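Local coordinates for yeast Cdc13 OB4 (Candida glabrata, PDB 3RMH), which forms a dimer as the C-terminal OB-fold domain of the yeast telomere protein Cdc13, and probably assists DNA binding by the whole protein, at residues E46-V52 with I67-T73; R101-F105 with W117-C122. The protein carries 2 engineered substitutions. All coordinates share one frame; numbering follows the deposited sequence.

Interaction 1. Residues E46-V52 with I67-T73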
loop_
_atom_site.group_PDB
_atom_site.type_symbol
_atom_site.label_atom_id
_atom_site.label_comp_id
_atom_site.label_asym_id
_atom_site.label_seq_id
_atom_site.Cartn_x
_atom_site.Cartn_y
_atom_site.Cartn_z
ATOM N N GLU B 46 -8.739 -10.772 4.790
ATOM C CA GLU B 46 -7.412 -10.168 4.767
ATOM C C GLU B 46 -7.168 -9.171 5.892
ATOM O O GLU B 46 -8.056 -8.416 6.275
ATOM C CB GLU B 46 -7.154 -9.496 3.413
ATOM C CG GLU B 46 -5.720 -9.020 3.196
ATOM C CD GLU B 46 -5.404 -8.778 1.722
ATOM O OE1 GLU B 46 -5.622 -7.647 1.232
ATOM O OE2 GLU B 46 -4.935 -9.723 1.049
ATOM N N ILE B 47 -5.940 -9.176 6.396
ATOM C CA ILE B 47 -5.478 -8.178 7.361
ATOM C C ILE B 47 -4.243 -7.508 6.776
ATOM O O ILE B 47 -3.289 -8.183 6.377
ATOM C CB ILE B 47 -5.114 -8.844 8.700
ATOM C CG1 ILE B 47 -6.306 -9.633 9.236
ATOM C CG2 ILE B 47 -4.637 -7.788 9.731
ATOM C CD1 ILE B 47 -5.986 -10.473 10.459
ATOM N N ARG B 48 -4.263 -6.185 6.707
ATOM C CA ARG B 48 -3.109 -5.429 6.254
ATOM C C ARG B 48 -2.555 -4.566 7.374
ATOM O O ARG B 48 -3.276 -3.762 7.958
ATOM C CB ARG B 48 -3.493 -4.521 5.093
ATOM C CG ARG B 48 -4.151 -5.256 3.967
ATOM C CD ARG B 48 -4.760 -4.262 3.003
ATOM N NE ARG B 48 -5.543 -4.912 1.960
ATOM C CZ ARG B 48 -6.330 -4.253 1.117
ATOM N NH1 ARG B 48 -6.436 -2.934 1.218
ATOM N NH2 ARG B 48 -7.010 -4.905 0.180
ATOM N N ILE B 49 -1.267 -4.723 7.640
ATOM C CA ILE B 49 -0.598 -4.041 8.756
ATOM C C ILE B 49 0.519 -3.162 8.201
ATOM O O ILE B 49 1.433 -3.665 7.555
ATOM C CB ILE B 49 0.017 -5.082 9.697
ATOM C CG1 ILE B 49 -1.060 -6.048 10.194
ATOM C CG2 ILE B 49 0.748 -4.431 10.882
ATOM C CD1 ILE B 49 -0.506 -7.216 10.997
ATOM N N LYS B 50 0.455 -1.855 8.453
ATOM C CA LYS B 50 1.517 -0.952 8.013
ATOM C C LYS B 50 2.517 -0.723 9.146
ATOM O O LYS B 50 2.123 -0.411 10.264
ATOM C CB LYS B 50 0.941 0.395 7.545
ATOM C CG LYS B 50 0.091 0.291 6.252
ATOM C CD LYS B 50 -0.252 1.666 5.681
ATOM C CE LYS B 50 -1.125 1.564 4.422
ATOM N NZ LYS B 50 -2.529 1.161 4.740
ATOM N N VAL B 51 3.800 -0.878 8.842
ATOM C CA VAL B 51 4.853 -0.717 9.846
ATOM C C VAL B 51 5.956 0.215 9.363
ATOM O O VAL B 51 6.210 0.324 8.158
ATOM C CB VAL B 51 5.484 -2.083 10.247
ATOM C CG1 VAL B 51 4.416 -3.056 10.739
ATOM C CG2 VAL B 51 6.257 -2.703 9.066
ATOM N N VAL B 52 6.595 0.880 10.322
ATOM C CA VAL B 52 7.697 1.818 10.094
ATOM C C VAL B 52 8.820 1.569 11.104
ATOM O O VAL B 52 8.573 1.038 12.184
ATOM C CB VAL B 52 7.227 3.282 10.224
ATOM C CG1 VAL B 52 6.071 3.540 9.269
ATOM C CG2 VAL B 52 6.817 3.603 11.679
ATOM N N ILE B 67 7.216 2.870 4.610
ATOM C CA ILE B 67 6.174 2.046 5.192
ATOM C C ILE B 67 6.158 0.677 4.528
ATOM O O ILE B 67 6.095 0.583 3.309
ATOM C CB ILE B 67 4.796 2.704 4.994
ATOM C CG1 ILE B 67 4.733 4.030 5.780
ATOM C CG2 ILE B 67 3.678 1.769 5.457
ATOM C CD1 ILE B 67 3.570 4.938 5.349
ATOM N N LEU B 68 6.211 -0.382 5.332
ATOM C CA LEU B 68 6.090 -1.733 4.804
ATOM C C LEU B 68 4.661 -2.187 5.048
ATOM O O LEU B 68 4.156 -2.121 6.175
ATOM C CB LEU B 68 7.094 -2.676 5.482
ATOM C CG LEU B 68 7.373 -3.981 4.711
ATOM C CD1 LEU B 68 8.265 -3.690 3.497
ATOM C CD2 LEU B 68 8.050 -5.004 5.604
ATOM N N GLU B 69 3.983 -2.601 3.985
ATOM C CA GLU B 69 2.648 -3.155 4.122
ATOM C C GLU B 69 2.718 -4.673 4.209
ATOM O O GLU B 69 3.141 -5.353 3.275
ATOM C CB GLU B 69 1.721 -2.702 2.979
ATOM C CG GLU B 69 0.267 -3.109 3.195
ATOM C CD GLU B 69 -0.721 -2.302 2.353
ATOM O OE1 GLU B 69 -0.286 -1.599 1.412
ATOM O OE2 GLU B 69 -1.938 -2.367 2.645
ATOM N N VAL B 70 2.305 -5.194 5.352
ATOM C CA VAL B 70 2.399 -6.617 5.660
ATOM C C VAL B 70 1.014 -7.241 5.562
ATOM O O VAL B 70 0.091 -6.808 6.236
ATOM C CB VAL B 70 2.917 -6.817 7.094
ATOM C CG1 VAL B 70 2.926 -8.294 7.470
ATOM C CG2 VAL B 70 4.306 -6.211 7.239
ATOM N N TYR B 71 0.885 -8.275 4.744
ATOM C CA TYR B 71 -0.411 -8.876 4.450
ATOM C C TYR B 71 -0.555 -10.240 5.059
ATOM O O TYR B 71 0.334 -11.075 4.941
ATOM C CB TYR B 71 -0.559 -9.077 2.929
ATOM C CG TYR B 71 -0.665 -7.817 2.120
ATOM C CD1 TYR B 71 -1.885 -7.412 1.602
ATOM C CD2 TYR B 71 0.455 -7.061 1.828
ATOM C CE1 TYR B 71 -1.993 -6.258 0.840
ATOM C CE2 TYR B 71 0.362 -5.904 1.052
ATOM C CZ TYR B 71 -0.862 -5.513 0.567
ATOM O OH TYR B 71 -0.952 -4.372 -0.187
ATOM N N ILE B 72 -1.700 -10.477 5.682
ATOM C CA ILE B 72 -2.076 -11.808 6.124
ATOM C C ILE B 72 -3.304 -12.135 5.287
ATOM O O ILE B 72 -4.371 -11.575 5.508
ATOM C CB ILE B 72 -2.449 -11.812 7.597
ATOM C CG1 ILE B 72 -1.233 -11.398 8.435
ATOM C CG2 ILE B 72 -2.923 -13.193 8.022
ATOM C CD1 ILE B 72 -1.534 -11.235 9.924
ATOM N N THR B 73 -3.154 -13.040 4.326
ATOM C CA THR B 73 -4.157 -13.155 3.268
ATOM C C THR B 73 -4.725 -14.560 3.128
ATOM O O THR B 73 -3.973 -15.533 3.099
ATOM C CB THR B 73 -3.547 -12.720 1.940
ATOM O OG1 THR B 73 -2.933 -11.437 2.114
ATOM C CG2 THR B 73 -4.614 -12.646 0.856
#
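OE1 of Glu46 is gripped by two nitrogens of Arg48, while OE2 of the same carboxylate takes the hydroxyl of Thr73 on the facing strand. Arg48 NE lies 2.8 Å from Glu46 OE1, and NH2 shares that oxygen, so the guanidinium holds it side-on. Glu46 OE1 lies in the guanidinium plane. Thr73 OG1 donates to Glu46 OE2 at 2.8 Å, tilted well out of the carboxylate plane. The Glu46 chain leaves with CG opposite the backbone N (chi1 -171°) and runs on extended, which brings the acid across to Thr73. It also sets the acid at the edge of the Tyr71 ring, with OE1 3.8 Å from Tyr71 CD1 and the two planes 78° apart. Glu69 OE2 rests against the aliphatic part of Arg48, 3.4 Å from Arg48 CD. This oxygen is too far from Arg48 NE and from Lys50 NZ, the latter 4.1 Å away, for a salt bridge with either.

The two strands are antiparallel neighbours in the OB-fold barrel. Three hydrogen-bonded pairs, Ile47 with Ile72, Ile49 with Val70 and Val51 with Leu68, tie the backbones with two bonds each. Their side chains share one buried face, consistent with the barrel interior. Val51 CG2 packs 3.7 Å from Leu68 CB, and the CD1 atoms of Ile49 and Ile72 meet at 4.3 Å. Further along this face, Ile47 and Ile72 reach Phe81 of helix 75-82. The opposite face, with Arg48, Lys50, Glu69 and Tyr71, is partly turned to the dimer partner. There Arg48 NH2 makes a second salt bridge, to Glu40 of the second subunit, and Tyr71 packs on Lys50 of that subunit.

Interaction 2. Residues R101-F105 with W117-C122; sequences RLRVF and WSPIEC
Phe105 and Ser118 form an antiparallel hydrogen-bonded pair, Phe105 N to Ser118 O and Ser118 N to Phe105 O both 2.9 Å, and Ile120 N adds a bond to Arg103 O at 2.8 Å just past the end of strand 115-119. The return link of this last pair runs through a water, which accepts from Arg103 N and donates to Ile120 O.

Phe105 carries CG between its backbone N and carbonyl carbon (chi1 72°). This turns the ring back over the facing chain, where CD2 comes 3.5 Å from Ile120 CG1. The same ring reaches CB of Ser118. Ile120 also meets Arg103: its CB lies over one face of the guanidinium, offset toward the rim. Arg103 is bent at chi3 (-68°), and its NH2 forms a salt bridge with Glu121 OE1 at 2.9 Å. The hydrogen bond within it is weak, and the guanidinium and carboxylate planes are 68° apart. On the other face of the hairpin, Val104 CG2 packs 3.6 Å from Trp117 CE3, the two side chains crossing at about a right angle. Leu102 CD2 touches Cys122 SG at 4.0 Å.

The contact joins the last two strands of the OB barrel, 99-108 and 115-119, as a hairpin. Strand 28-42 flanks it on one side, bonded to Leu102 and Val104 through the backbone. Strand 68-73 lies on the other, where Tyr71 O takes the hydroxyl of Ser118. Helix 124-134 approaches the Arg101 end, where Gln130 accepts a bond from the Arg101 backbone N.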
loop_
_atom_site.group_PDB
_atom_site.type_symbol
_atom_site.label_atom_id
_atom_site.label_comp_id
_atom_site.label_asym_id
_atom_site.label_seq_id
_atom_site.Cartn_x
_atom_site.Cartn_y
_atom_site.Cartn_z
ATOM N N ARG B 101 7.973 -7.322 17.129
ATOM C CA ARG B 101 8.948 -8.013 16.300
ATOM C C ARG B 101 8.201 -8.899 15.332
ATOM O O ARG B 101 7.362 -9.705 15.743
ATOM C CB ARG B 101 9.886 -8.851 17.163
ATOM C CG ARG B 101 10.930 -9.643 16.364
ATOM C CD ARG B 101 11.962 -10.259 17.305
ATOM N NE ARG B 101 12.856 -11.205 16.636
ATOM C CZ ARG B 101 12.520 -12.447 16.297
ATOM N NH1 ARG B 101 11.299 -12.902 16.547
ATOM N NH2 ARG B 101 13.404 -13.236 15.700
ATOM N N LEU B 102 8.495 -8.734 14.041
ATOM C CA LEU B 102 7.866 -9.520 12.994
ATOM C C LEU B 102 8.970 -10.168 12.174
ATOM O O LEU B 102 10.084 -9.646 12.092
ATOM C CB LEU B 102 7.065 -8.619 12.061
ATOM C CG LEU B 102 5.918 -7.827 12.676
ATOM C CD1 LEU B 102 5.382 -6.844 11.655
ATOM C CD2 LEU B 102 4.844 -8.784 13.133
ATOM N N ARG B 103 8.651 -11.296 11.565
ATOM C CA ARG B 103 9.570 -11.932 10.648
ATOM C C ARG B 103 8.819 -12.001 9.335
ATOM O O ARG B 103 7.761 -12.627 9.266
ATOM C CB ARG B 103 9.932 -13.333 11.133
ATOM C CG ARG B 103 10.803 -13.327 12.382
ATOM C CD ARG B 103 11.289 -14.737 12.751
ATOM N NE ARG B 103 10.198 -15.603 13.191
ATOM C CZ ARG B 103 9.897 -16.775 12.635
ATOM N NH1 ARG B 103 10.607 -17.234 11.612
ATOM N NH2 ARG B 103 8.886 -17.491 13.106
ATOM N N VAL B 104 9.345 -11.343 8.303
ATOM C CA VAL B 104 8.596 -11.199 7.059
ATOM C C VAL B 104 9.366 -11.745 5.848
ATOM O O VAL B 104 10.585 -11.874 5.885
ATOM C CB VAL B 104 8.170 -9.729 6.805
ATOM C CG1 VAL B 104 7.342 -9.197 7.987
ATOM C CG2 VAL B 104 9.382 -8.833 6.577
ATOM N N PHE B 105 8.628 -12.062 4.786
ATOM C CA PHE B 105 9.214 -12.530 3.539
ATOM C C PHE B 105 8.371 -12.028 2.363
ATOM O O PHE B 105 7.220 -11.615 2.547
ATOM C CB PHE B 105 9.341 -14.068 3.534
ATOM C CG PHE B 105 8.025 -14.784 3.398
ATOM C CD1 PHE B 105 7.672 -15.395 2.199
ATOM C CD2 PHE B 105 7.129 -14.815 4.446
ATOM C CE1 PHE B 105 6.452 -16.039 2.071
ATOM C CE2 PHE B 105 5.905 -15.449 4.318
ATOM C CZ PHE B 105 5.569 -16.064 3.142
ATOM N N TRP B 117 4.682 -8.308 1.030
ATOM C CA TRP B 117 5.371 -8.793 2.215
ATOM C C TRP B 117 4.360 -9.452 3.152
ATOM O O TRP B 117 3.228 -8.975 3.315
ATOM C CB TRP B 117 6.096 -7.623 2.906
ATOM C CG TRP B 117 7.267 -7.178 2.083
ATOM C CD1 TRP B 117 7.262 -6.258 1.063
ATOM C CD2 TRP B 117 8.614 -7.685 2.165
ATOM N NE1 TRP B 117 8.532 -6.150 0.523
ATOM C CE2 TRP B 117 9.361 -7.005 1.164
ATOM C CE3 TRP B 117 9.239 -8.625 2.975
ATOM C CZ2 TRP B 117 10.732 -7.253 0.989
ATOM C CZ3 TRP B 117 10.590 -8.873 2.777
ATOM C CH2 TRP B 117 11.324 -8.183 1.803
ATOM N N SER B 118 4.776 -10.544 3.775
ATOM C CA SER B 118 3.872 -11.350 4.578
ATOM C C SER B 118 4.646 -11.804 5.803
ATOM O O SER B 118 5.851 -11.990 5.716
ATOM C CB SER B 118 3.450 -12.572 3.758
ATOM O OG SER B 118 2.258 -13.142 4.256
ATOM N N PRO B 119 3.965 -11.977 6.944
ATOM C CA PRO B 119 4.661 -12.404 8.157
ATOM C C PRO B 119 4.622 -13.913 8.385
ATOM O O PRO B 119 3.723 -14.601 7.904
ATOM C CB PRO B 119 3.881 -11.687 9.263
ATOM C CG PRO B 119 2.469 -11.672 8.748
ATOM C CD PRO B 119 2.574 -11.570 7.220
ATOM N N ILE B 120 5.582 -14.418 9.151
ATOM C CA ILE B 120 5.686 -15.847 9.406
ATOM C C ILE B 120 5.342 -16.192 10.843
ATOM O O ILE B 120 5.892 -15.598 11.755
ATOM C CB ILE B 120 7.124 -16.324 9.162
ATOM C CG1 ILE B 120 7.509 -16.078 7.705
ATOM C CG2 ILE B 120 7.268 -17.797 9.542
ATOM C CD1 ILE B 120 8.997 -16.026 7.475
ATOM N N GLU B 121 4.460 -17.171 11.037
ATOM C CA GLU B 121 4.121 -17.660 12.369
ATOM C C GLU B 121 3.696 -16.499 13.267
ATOM O O GLU B 121 4.002 -16.459 14.453
ATOM C CB GLU B 121 5.297 -18.413 12.996
ATOM C CG GLU B 121 5.574 -19.777 12.379
ATOM C CD GLU B 121 6.893 -20.376 12.842
ATOM O OE1 GLU B 121 7.474 -19.861 13.823
ATOM O OE2 GLU B 121 7.351 -21.359 12.219
ATOM N N CYS B 122 2.997 -15.546 12.675
ATOM C CA CYS B 122 2.520 -14.385 13.411
ATOM C C CYS B 122 1.115 -14.691 13.920
ATOM O O CYS B 122 0.259 -15.128 13.150
ATOM C CB CYS B 122 2.508 -13.172 12.482
ATOM S SG CYS B 122 2.010 -11.636 13.256
HETATM O O HOH W 1 6.069 -12.654 12.313
#

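How the interactions relate
Both interactions belong to one OB barrel and meet along the seam between strands 68-73 and 115-119. Tyr71 N probably bonds to Trp117 O there, and Val70 CG1 packs on Pro119 CD. With strand 28-42 pairing to both 46-52 and 99-108, this seam probably closes the barrel, as in other OB folds. Interaction 1 is the more buried and keeps a regular ladder along its length. Its inner face is aliphatic; its charged face partly meets the second subunit. Interaction 2 is partly buried and more mixed. It sets an aromatic ring on each face of the hairpin, each against aliphatic groups, then runs out into a loop with a water and an ion pair near the surface.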